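Local coordinates for DNA ligase (Aquifex aeolicus, PDB 3QWU), which is a putative ATP-dependent DNA ligase that binds adenosine and calcium and probably joins nucleic acid ends through an enzyme-adenylate intermediate, at residues T305-R311 / Y343-D349; G58-L62 / N257-R261; F49-Y54 / F157-N163. One frame throughout, in Å; residues are numbered along the deposited sequence.

Contact 1 of 3, residues T305-R311 / Y343-D349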
# COMPACT_ATOMS: atom_id res chain seq x y z
N THR A 305 -7.90 -13.53 -17.74
CA THR A 305 -8.72 -13.78 -18.93
C THR A 305 -10.17 -13.51 -18.56
O THR A 305 -10.61 -13.88 -17.50
CB THR A 305 -8.53 -15.25 -19.51
OG1 THR A 305 -7.20 -15.38 -20.08
CG2 THR A 305 -9.55 -15.57 -20.62
N PHE A 306 -10.90 -12.86 -19.46
CA PHE A 306 -12.34 -12.56 -19.31
C PHE A 306 -13.12 -13.17 -20.43
O PHE A 306 -12.59 -13.25 -21.54
CB PHE A 306 -12.57 -11.06 -19.33
CG PHE A 306 -12.01 -10.39 -18.15
CD1 PHE A 306 -10.67 -10.14 -18.06
CD2 PHE A 306 -12.81 -10.06 -17.10
CE1 PHE A 306 -10.14 -9.55 -16.93
CE2 PHE A 306 -12.28 -9.44 -15.99
CZ PHE A 306 -10.96 -9.21 -15.90
N THR A 307 -14.35 -13.63 -20.16
CA THR A 307 -15.17 -14.19 -21.23
C THR A 307 -16.61 -13.71 -21.15
O THR A 307 -17.19 -13.67 -20.10
CB THR A 307 -15.12 -15.76 -21.27
OG1 THR A 307 -15.92 -16.25 -22.37
CG2 THR A 307 -15.65 -16.38 -19.99
N CYS A 308 -17.20 -13.31 -22.26
CA CYS A 308 -18.57 -12.79 -22.23
C CYS A 308 -19.22 -12.89 -23.60
O CYS A 308 -18.55 -13.16 -24.59
CB CYS A 308 -18.57 -11.36 -21.68
SG CYS A 308 -17.53 -10.22 -22.64
N LYS A 309 -20.54 -12.72 -23.63
CA LYS A 309 -21.42 -13.02 -24.82
C LYS A 309 -22.15 -11.79 -25.34
O LYS A 309 -22.70 -11.03 -24.55
CB LYS A 309 -22.53 -13.93 -24.36
CG LYS A 309 -22.48 -15.30 -24.79
CD LYS A 309 -23.47 -16.11 -23.91
CE LYS A 309 -24.87 -16.16 -24.52
NZ LYS A 309 -25.86 -16.94 -23.73
N PHE A 310 -22.25 -11.63 -26.65
CA PHE A 310 -23.02 -10.52 -27.19
C PHE A 310 -24.02 -10.98 -28.22
O PHE A 310 -23.78 -11.95 -28.91
CB PHE A 310 -22.15 -9.49 -27.89
CG PHE A 310 -21.11 -8.90 -27.05
CD1 PHE A 310 -20.02 -9.66 -26.65
CD2 PHE A 310 -21.15 -7.55 -26.72
CE1 PHE A 310 -19.01 -9.10 -25.87
CE2 PHE A 310 -20.13 -6.97 -25.98
CZ PHE A 310 -19.07 -7.74 -25.53
N ARG A 311 -25.11 -10.24 -28.33
CA ARG A 311 -26.07 -10.37 -29.43
C ARG A 311 -25.50 -9.76 -30.72
O ARG A 311 -25.73 -10.30 -31.81
CB ARG A 311 -27.40 -9.71 -29.05
CG ARG A 311 -27.92 -10.22 -27.70
CD ARG A 311 -29.33 -9.85 -27.44
NE ARG A 311 -30.25 -10.76 -28.11
CZ ARG A 311 -31.58 -10.64 -28.10
NH1 ARG A 311 -32.31 -11.53 -28.77
NH2 ARG A 311 -32.17 -9.66 -27.42
N TYR A 343 -25.24 -15.93 -30.23
CA TYR A 343 -24.40 -14.88 -29.64
C TYR A 343 -23.00 -14.95 -30.18
O TYR A 343 -22.52 -16.01 -30.57
CB TYR A 343 -24.35 -15.01 -28.12
CG TYR A 343 -25.70 -14.88 -27.48
CD1 TYR A 343 -26.17 -13.65 -27.03
CD2 TYR A 343 -26.53 -15.99 -27.33
CE1 TYR A 343 -27.44 -13.52 -26.44
CE2 TYR A 343 -27.81 -15.87 -26.72
CZ TYR A 343 -28.26 -14.63 -26.28
OH TYR A 343 -29.52 -14.51 -25.71
N TRP A 344 -22.35 -13.79 -30.23
CA TRP A 344 -20.91 -13.71 -30.43
C TRP A 344 -20.20 -13.91 -29.09
O TRP A 344 -20.42 -13.14 -28.15
CB TRP A 344 -20.59 -12.36 -31.04
CG TRP A 344 -21.08 -12.31 -32.42
CD1 TRP A 344 -22.33 -11.94 -32.86
CD2 TRP A 344 -20.35 -12.70 -33.59
NE1 TRP A 344 -22.40 -12.04 -34.22
CE2 TRP A 344 -21.21 -12.51 -34.70
CE3 TRP A 344 -19.05 -13.18 -33.80
CZ2 TRP A 344 -20.81 -12.78 -36.00
CZ3 TRP A 344 -18.65 -13.45 -35.11
CH2 TRP A 344 -19.53 -13.25 -36.20
N ARG A 345 -19.38 -14.95 -28.96
CA ARG A 345 -18.58 -15.16 -27.75
C ARG A 345 -17.27 -14.35 -27.78
O ARG A 345 -16.53 -14.41 -28.76
CB ARG A 345 -18.27 -16.64 -27.55
CG ARG A 345 -17.19 -16.91 -26.56
CD ARG A 345 -17.60 -16.53 -25.19
NE ARG A 345 -18.68 -17.36 -24.72
CZ ARG A 345 -19.23 -17.28 -23.53
NH1 ARG A 345 -18.83 -16.37 -22.65
NH2 ARG A 345 -20.21 -18.11 -23.21
N LEU A 346 -17.02 -13.56 -26.74
CA LEU A 346 -15.75 -12.83 -26.63
C LEU A 346 -14.92 -13.36 -25.46
O LEU A 346 -15.42 -13.55 -24.35
CB LEU A 346 -15.96 -11.35 -26.43
CG LEU A 346 -14.69 -10.50 -26.31
CD1 LEU A 346 -13.88 -10.49 -27.62
CD2 LEU A 346 -15.11 -9.11 -25.92
N GLU A 347 -13.64 -13.59 -25.74
CA GLU A 347 -12.67 -13.91 -24.69
C GLU A 347 -11.53 -12.95 -24.85
O GLU A 347 -11.07 -12.76 -25.96
CB GLU A 347 -12.10 -15.33 -24.83
CG GLU A 347 -13.07 -16.47 -24.62
CD GLU A 347 -12.37 -17.83 -24.54
OE1 GLU A 347 -11.15 -17.89 -24.28
OE2 GLU A 347 -13.07 -18.85 -24.73
N PHE A 348 -11.05 -12.37 -23.76
CA PHE A 348 -9.93 -11.46 -23.89
C PHE A 348 -9.08 -11.40 -22.64
O PHE A 348 -9.52 -11.78 -21.55
CB PHE A 348 -10.40 -10.05 -24.32
CG PHE A 348 -11.15 -9.31 -23.25
CD1 PHE A 348 -12.52 -9.42 -23.13
CD2 PHE A 348 -10.47 -8.45 -22.37
CE1 PHE A 348 -13.22 -8.72 -22.13
CE2 PHE A 348 -11.16 -7.74 -21.38
CZ PHE A 348 -12.52 -7.89 -21.24
N ASP A 349 -7.85 -10.92 -22.82
CA ASP A 349 -6.90 -10.82 -21.77
C ASP A 349 -6.66 -9.36 -21.33
O ASP A 349 -6.58 -8.47 -22.18
CB ASP A 349 -5.60 -11.46 -22.25
CG ASP A 349 -5.70 -12.99 -22.40
OD1 ASP A 349 -6.66 -13.63 -21.85
OD2 ASP A 349 -4.79 -13.59 -23.03
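The carbonyl oxygen L346 O draws two donors from the neighbouring strand: C308 N at 2.8 Å, and the hydroxyl T307 OG1 in a weak bond of 3.4 Å. Both belong to an antiparallel ladder in the ligase C-terminal region, where strand 343-352 is the middle of three strands and strand 303-310 lies at one edge of the three within this chain. F306/F348, C308/L346 and F310/W344 are the hydrogen-bonded pairs, each closed by two backbone bonds. On the face carrying F306, C308 and F310 the packing is apolar. The CB of F306 sits over the face of the F348 ring, 3.9 Å from its centroid, while the two rings run nearly parallel but slide apart until they barely overlap. Further along, F310 CE1 touches L346 CB, and helix 313-325 covers F310 and F348. The other face is polar. R345 leaves the backbone with CG anti to N (chi1 165°), then bends at chi2 and chi3, which curls its guanidinium back over the neighbouring strand. K309 CG lies above the centre of that guanidinium, and T307 OG1 is 2.9 Å from R345 NH1; E340 and E137 take the arginine's charge in salt bridges. The end of K309 crosses the Y343 ring instead, CE over the face and NZ 4.0 Å from the centroid in a cation-pi contact, while Y343 OH bonds to D114 on helix 106-115. Salt bridges from E347 to R336 and from D349 OD2 to R335 tie this face to strand 330-340. At the far end T305 OG1 donates to D349 OD1 over a short 2.5 Å, meeting the carboxylate on its syn side but 32° out of its plane.

Contact 2 of 3, residues G58-L62 / N257-R261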
# COMPACT_ATOMS: atom_id res chain seq x y z
N GLY A 58 -20.77 5.33 2.09
CA GLY A 58 -19.77 5.11 3.11
C GLY A 58 -19.80 3.70 3.71
O GLY A 58 -20.80 2.97 3.62
N ARG A 59 -18.68 3.35 4.32
CA ARG A 59 -18.42 2.06 4.87
C ARG A 59 -18.32 2.26 6.36
O ARG A 59 -17.61 3.13 6.80
CB ARG A 59 -17.07 1.56 4.31
CG ARG A 59 -16.92 0.03 4.14
CD ARG A 59 -15.70 -0.42 3.27
NE ARG A 59 -16.01 -0.89 1.89
CZ ARG A 59 -15.64 -0.24 0.77
NH1 ARG A 59 -15.94 -0.74 -0.43
NH2 ARG A 59 -14.96 0.94 0.79
N ILE A 60 -19.05 1.46 7.15
CA ILE A 60 -18.74 1.32 8.56
C ILE A 60 -17.88 0.08 8.76
O ILE A 60 -18.03 -0.96 8.05
CB ILE A 60 -19.99 1.20 9.51
CG1 ILE A 60 -21.03 0.22 9.00
CG2 ILE A 60 -20.61 2.53 9.71
CD1 ILE A 60 -22.33 0.12 9.87
N PHE A 61 -17.01 0.17 9.77
CA PHE A 61 -16.04 -0.89 10.09
C PHE A 61 -16.48 -1.64 11.34
O PHE A 61 -16.04 -2.79 11.55
CB PHE A 61 -14.66 -0.29 10.33
CG PHE A 61 -13.91 0.13 9.06
CD1 PHE A 61 -14.50 0.99 8.12
CD2 PHE A 61 -12.59 -0.28 8.86
CE1 PHE A 61 -13.79 1.38 6.95
CE2 PHE A 61 -11.87 0.09 7.71
CZ PHE A 61 -12.47 0.94 6.75
N LEU A 62 -17.31 -1.02 12.17
CA LEU A 62 -17.82 -1.68 13.40
C LEU A 62 -19.29 -1.79 13.16
O LEU A 62 -19.94 -0.81 12.84
CB LEU A 62 -17.51 -0.87 14.67
CG LEU A 62 -16.09 -1.01 15.21
CD1 LEU A 62 -15.80 -0.10 16.43
CD2 LEU A 62 -15.80 -2.46 15.58
N ASN A 257 -6.61 0.11 4.65
CA ASN A 257 -8.06 0.08 4.55
C ASN A 257 -8.66 -1.30 4.61
O ASN A 257 -9.52 -1.55 5.42
CB ASN A 257 -8.52 0.79 3.29
CG ASN A 257 -9.90 1.29 3.41
OD1 ASN A 257 -10.87 0.58 3.15
ND2 ASN A 257 -10.02 2.55 3.86
N ARG A 258 -8.21 -2.21 3.75
CA ARG A 258 -8.78 -3.56 3.77
C ARG A 258 -8.34 -4.40 4.99
O ARG A 258 -9.08 -5.23 5.49
CB ARG A 258 -8.59 -4.25 2.44
CG ARG A 258 -9.83 -4.04 1.49
CD ARG A 258 -9.55 -4.37 0.06
NE ARG A 258 -10.61 -3.89 -0.82
CZ ARG A 258 -10.72 -2.64 -1.27
NH1 ARG A 258 -9.82 -1.71 -0.98
NH2 ARG A 258 -11.77 -2.34 -2.04
N ILE A 259 -7.15 -4.10 5.50
CA ILE A 259 -6.64 -4.72 6.70
C ILE A 259 -7.37 -4.23 7.94
O ILE A 259 -7.76 -5.03 8.79
CB ILE A 259 -5.11 -4.49 6.85
CG1 ILE A 259 -4.40 -5.24 5.73
CG2 ILE A 259 -4.65 -4.97 8.19
CD1 ILE A 259 -3.15 -4.57 5.23
N LEU A 260 -7.53 -2.90 8.05
CA LEU A 260 -8.36 -2.34 9.09
C LEU A 260 -9.78 -2.91 9.09
O LEU A 260 -10.40 -3.01 10.13
CB LEU A 260 -8.40 -0.80 9.04
CG LEU A 260 -7.24 -0.12 9.80
CD1 LEU A 260 -7.16 1.40 9.64
CD2 LEU A 260 -7.37 -0.48 11.22
N ARG A 261 -10.33 -3.25 7.94
CA ARG A 261 -11.65 -3.87 7.94
C ARG A 261 -11.60 -5.22 8.65
O ARG A 261 -12.44 -5.53 9.45
CB ARG A 261 -12.17 -4.07 6.54
CG ARG A 261 -12.67 -2.80 5.89
CD ARG A 261 -12.90 -3.13 4.35
NE ARG A 261 -12.70 -1.96 3.47
CZ ARG A 261 -12.89 -2.00 2.18
NH1 ARG A 261 -13.30 -3.11 1.56
NH2 ARG A 261 -12.71 -0.90 1.50
O HOH W 1 -14.85 -4.29 9.33
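F61 packs closely against helix 254-269: R261 CG stands over the face of its ring, 3.9 Å from the centroid, and L260 CB comes within 3.8 Å of F61 CE2. Beyond CG the R261 chain runs extended to NE, carrying the guanidinium past the ring with the two planes almost perpendicular. There it meets R59, whose guanidinium lies flat on it, centres 3.5 Å apart and planes at 17°; R258 CG covers the opposite face, and R59 NH1 also approaches the like charge of K229. N257 OD1, one helical turn back, steadies R261 by accepting NH2 at 2.9 Å and NE more weakly, and N236 takes NH1. The other side of the contact is looser. Here the backbones are joined through a water that donates to F61 O at 2.9 Å and to R261 O at 2.7 Å. A strand of the second subunit continues the sheet at R59 and I60, and L362 of that subunit packs on F61. With R59 about 6 Å from adenosine and R261 about 8 Å from calcium (nearest side-chain atoms), this basic cluster lies between the two sites of a nucleotidyltransferase-type ligase and might suit a phosphate-bearing substrate.

Contact 3 of 3, residues F49-Y54 / F157-N163. With ADN (adenosine), chain C.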
# COMPACT_ATOMS: atom_id res chain seq x y z
N PHE A 49 -31.92 15.38 -21.03
CA PHE A 49 -31.92 15.12 -19.60
C PHE A 49 -30.55 14.81 -19.00
O PHE A 49 -29.62 14.47 -19.73
CB PHE A 49 -32.86 13.96 -19.25
CG PHE A 49 -32.66 12.75 -20.09
CD1 PHE A 49 -33.47 12.55 -21.22
CD2 PHE A 49 -31.68 11.81 -19.77
CE1 PHE A 49 -33.30 11.42 -22.01
CE2 PHE A 49 -31.48 10.68 -20.55
CZ PHE A 49 -32.29 10.46 -21.67
N ILE A 50 -30.47 14.94 -17.68
CA ILE A 50 -29.31 14.52 -16.93
C ILE A 50 -29.56 13.17 -16.18
O ILE A 50 -30.65 12.93 -15.62
CB ILE A 50 -28.82 15.60 -15.96
CG1 ILE A 50 -28.43 16.85 -16.76
CG2 ILE A 50 -27.63 15.04 -15.12
CD1 ILE A 50 -28.32 18.12 -15.92
N ILE A 51 -28.57 12.29 -16.25
CA ILE A 51 -28.61 11.05 -15.51
C ILE A 51 -27.56 11.28 -14.47
O ILE A 51 -26.37 11.34 -14.78
CB ILE A 51 -28.28 9.80 -16.35
CG1 ILE A 51 -29.12 9.77 -17.64
CG2 ILE A 51 -28.53 8.55 -15.51
CD1 ILE A 51 -30.59 9.36 -17.43
N TRP A 52 -28.01 11.47 -13.23
CA TRP A 52 -27.08 11.75 -12.16
C TRP A 52 -26.30 10.48 -11.86
O TRP A 52 -26.81 9.38 -12.06
CB TRP A 52 -27.77 12.32 -10.91
CG TRP A 52 -28.12 13.77 -11.08
CD1 TRP A 52 -29.24 14.29 -11.70
CD2 TRP A 52 -27.34 14.89 -10.66
NE1 TRP A 52 -29.20 15.66 -11.67
CE2 TRP A 52 -28.04 16.06 -11.04
CE3 TRP A 52 -26.13 15.03 -9.99
CZ2 TRP A 52 -27.56 17.33 -10.77
CZ3 TRP A 52 -25.66 16.30 -9.72
CH2 TRP A 52 -26.36 17.43 -10.10
N GLY A 53 -25.04 10.70 -11.50
CA GLY A 53 -24.12 9.65 -11.08
C GLY A 53 -24.61 8.97 -9.81
O GLY A 53 -25.33 9.57 -9.05
N TYR A 54 -24.25 7.69 -9.63
CA TYR A 54 -24.65 6.97 -8.42
C TYR A 54 -23.72 7.46 -7.36
O TYR A 54 -22.53 7.50 -7.60
CB TYR A 54 -24.54 5.44 -8.56
CG TYR A 54 -25.29 4.74 -7.48
CD1 TYR A 54 -24.65 4.24 -6.36
CD2 TYR A 54 -26.63 4.57 -7.58
CE1 TYR A 54 -25.35 3.59 -5.35
CE2 TYR A 54 -27.34 3.90 -6.59
CZ TYR A 54 -26.69 3.44 -5.47
OH TYR A 54 -27.40 2.78 -4.53
N PHE A 157 -31.41 -2.54 -7.24
CA PHE A 157 -31.31 -2.11 -5.85
C PHE A 157 -31.75 -0.66 -5.64
O PHE A 157 -31.88 -0.19 -4.48
CB PHE A 157 -29.87 -2.30 -5.32
CG PHE A 157 -28.81 -1.56 -6.09
CD1 PHE A 157 -28.69 -0.20 -6.00
CD2 PHE A 157 -27.93 -2.22 -6.92
CE1 PHE A 157 -27.68 0.46 -6.77
CE2 PHE A 157 -26.98 -1.55 -7.67
CZ PHE A 157 -26.87 -0.22 -7.60
N ASP A 158 -31.95 0.10 -6.72
CA ASP A 158 -32.44 1.48 -6.56
C ASP A 158 -33.14 2.00 -7.83
O ASP A 158 -32.99 1.42 -8.92
CB ASP A 158 -31.28 2.43 -6.08
CG ASP A 158 -31.12 2.49 -4.51
OD1 ASP A 158 -32.17 2.61 -3.79
OD2 ASP A 158 -29.96 2.44 -4.00
N PHE A 159 -33.95 3.03 -7.66
CA PHE A 159 -34.40 3.85 -8.78
C PHE A 159 -34.03 5.28 -8.49
O PHE A 159 -34.12 5.75 -7.36
CB PHE A 159 -35.91 3.80 -8.98
CG PHE A 159 -36.45 2.46 -9.38
CD1 PHE A 159 -36.42 2.05 -10.67
CD2 PHE A 159 -37.04 1.62 -8.43
CE1 PHE A 159 -36.93 0.82 -11.02
CE2 PHE A 159 -37.57 0.37 -8.80
CZ PHE A 159 -37.47 -0.03 -10.07
N MET A 160 -33.55 5.94 -9.53
CA MET A 160 -33.35 7.35 -9.51
C MET A 160 -34.30 7.87 -10.53
O MET A 160 -35.05 7.09 -11.11
CB MET A 160 -31.90 7.64 -9.85
CG MET A 160 -30.97 7.26 -8.70
SD MET A 160 -29.21 7.54 -9.00
CE MET A 160 -29.06 9.34 -8.96
N LYS A 161 -34.28 9.17 -10.77
CA LYS A 161 -35.12 9.82 -11.74
C LYS A 161 -34.28 10.75 -12.60
O LYS A 161 -33.41 11.41 -12.11
CB LYS A 161 -36.21 10.65 -11.00
CG LYS A 161 -37.54 9.91 -10.76
CD LYS A 161 -38.61 10.71 -9.94
CE LYS A 161 -40.06 10.33 -10.39
NZ LYS A 161 -41.12 10.41 -9.31
N LYS A 162 -34.59 10.85 -13.88
CA LYS A 162 -33.91 11.82 -14.74
C LYS A 162 -33.93 13.23 -14.13
O LYS A 162 -34.97 13.69 -13.61
CB LYS A 162 -34.59 11.89 -16.13
CG LYS A 162 -34.12 10.82 -17.14
CD LYS A 162 -35.10 10.67 -18.30
CE LYS A 162 -34.80 9.44 -19.17
NZ LYS A 162 -35.94 9.12 -20.07
N ASN A 163 -32.81 13.92 -14.25
CA ASN A 163 -32.72 15.32 -13.79
C ASN A 163 -32.78 15.50 -12.26
O ASN A 163 -33.04 16.60 -11.80
CB ASN A 163 -33.82 16.18 -14.43
CG ASN A 163 -33.82 16.12 -15.94
OD1 ASN A 163 -32.80 16.33 -16.55
ND2 ASN A 163 -34.99 15.87 -16.54
O5' ADN C . -20.74 1.70 -3.59
C5' ADN C . -21.43 0.48 -3.32
C4' ADN C . -21.64 -0.28 -4.62
O4' ADN C . -22.17 -1.62 -4.38
C3' ADN C . -22.66 0.42 -5.51
O3' ADN C . -22.12 1.39 -6.40
C2' ADN C . -23.36 -0.72 -6.24
O2' ADN C . -22.86 -0.86 -7.56
C1' ADN C . -23.07 -1.99 -5.44
N9 ADN C . -24.27 -2.60 -4.82
C8 ADN C . -24.49 -3.93 -4.77
N7 ADN C . -25.65 -4.23 -4.15
C5 ADN C . -26.17 -3.04 -3.76
C6 ADN C . -27.36 -2.63 -3.02
N6 ADN C . -28.21 -3.62 -2.60
N1 ADN C . -27.60 -1.30 -2.84
C2 ADN C . -26.71 -0.36 -3.28
N3 ADN C . -25.56 -0.67 -3.95
C4 ADN C . -25.27 -1.96 -4.22
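M160 fills the middle of the contact, its CE 3.8 Å from W52 CB and its SD beside the Y54 ring in an oblique Met-aromatic contact. Next to it the edge of F157 turns toward the face of Y54, an offset edge-to-face pair with planes at 80° and F157 CE1 3.4 Å from Y54 CZ. F157 CG lies between the backbone N and the carbonyl carbon (chi1 59°), which lays the ring flat along the adenine, with adenosine N3 3.6 Å above its centre. At the other end K162 stretches across the F49 ring, CE 3.6 Å from the centroid, and its NZ goes on to bond with the carbonyls of P125 and K90. The polar edge follows: N163 N donates to I50 O at 2.7 Å, and I50 N reaches N163 OD1 at 2.9 Å from above the amide plane, tying the start of strand 50-51 to the loop after strand 153-161. Beside the nucleoside, Y54 OH donates to the anti lone pair of D158 OD2 at 2.6 Å. Salt bridges to R227 and the adenosine-binding K219 also hold D158 OD2, so the tip of the tyrosine is held in place, and its ring backs the phenylalanine on which the adenine rests.

Contact 1 is a regular strand pair in the C-terminal region, partly buried, with an apolar face and a salt-bridged one. Contacts 2 and 3 are more deeply buried; contact 3 lines the adenosine pocket and contact 2 lies near it. Their chemistry differs: stacked guanidiniums and a water near calcium and the subunit interface in 58-62 / 257-261, aromatic rings around the base in 49-54 / 157-163. Their first segments follow each other closely in the chain, although the contact centres lie 28 Å apart. Contact 2 ties strand 58-60, outermost in its sheet within this chain, to a C-terminal-region helix; contact 3 joins the N-terminal sheet of strand 50-51 to the sheet ending in strand 153-161. Contacts 1 and 2 flank the chain's centre.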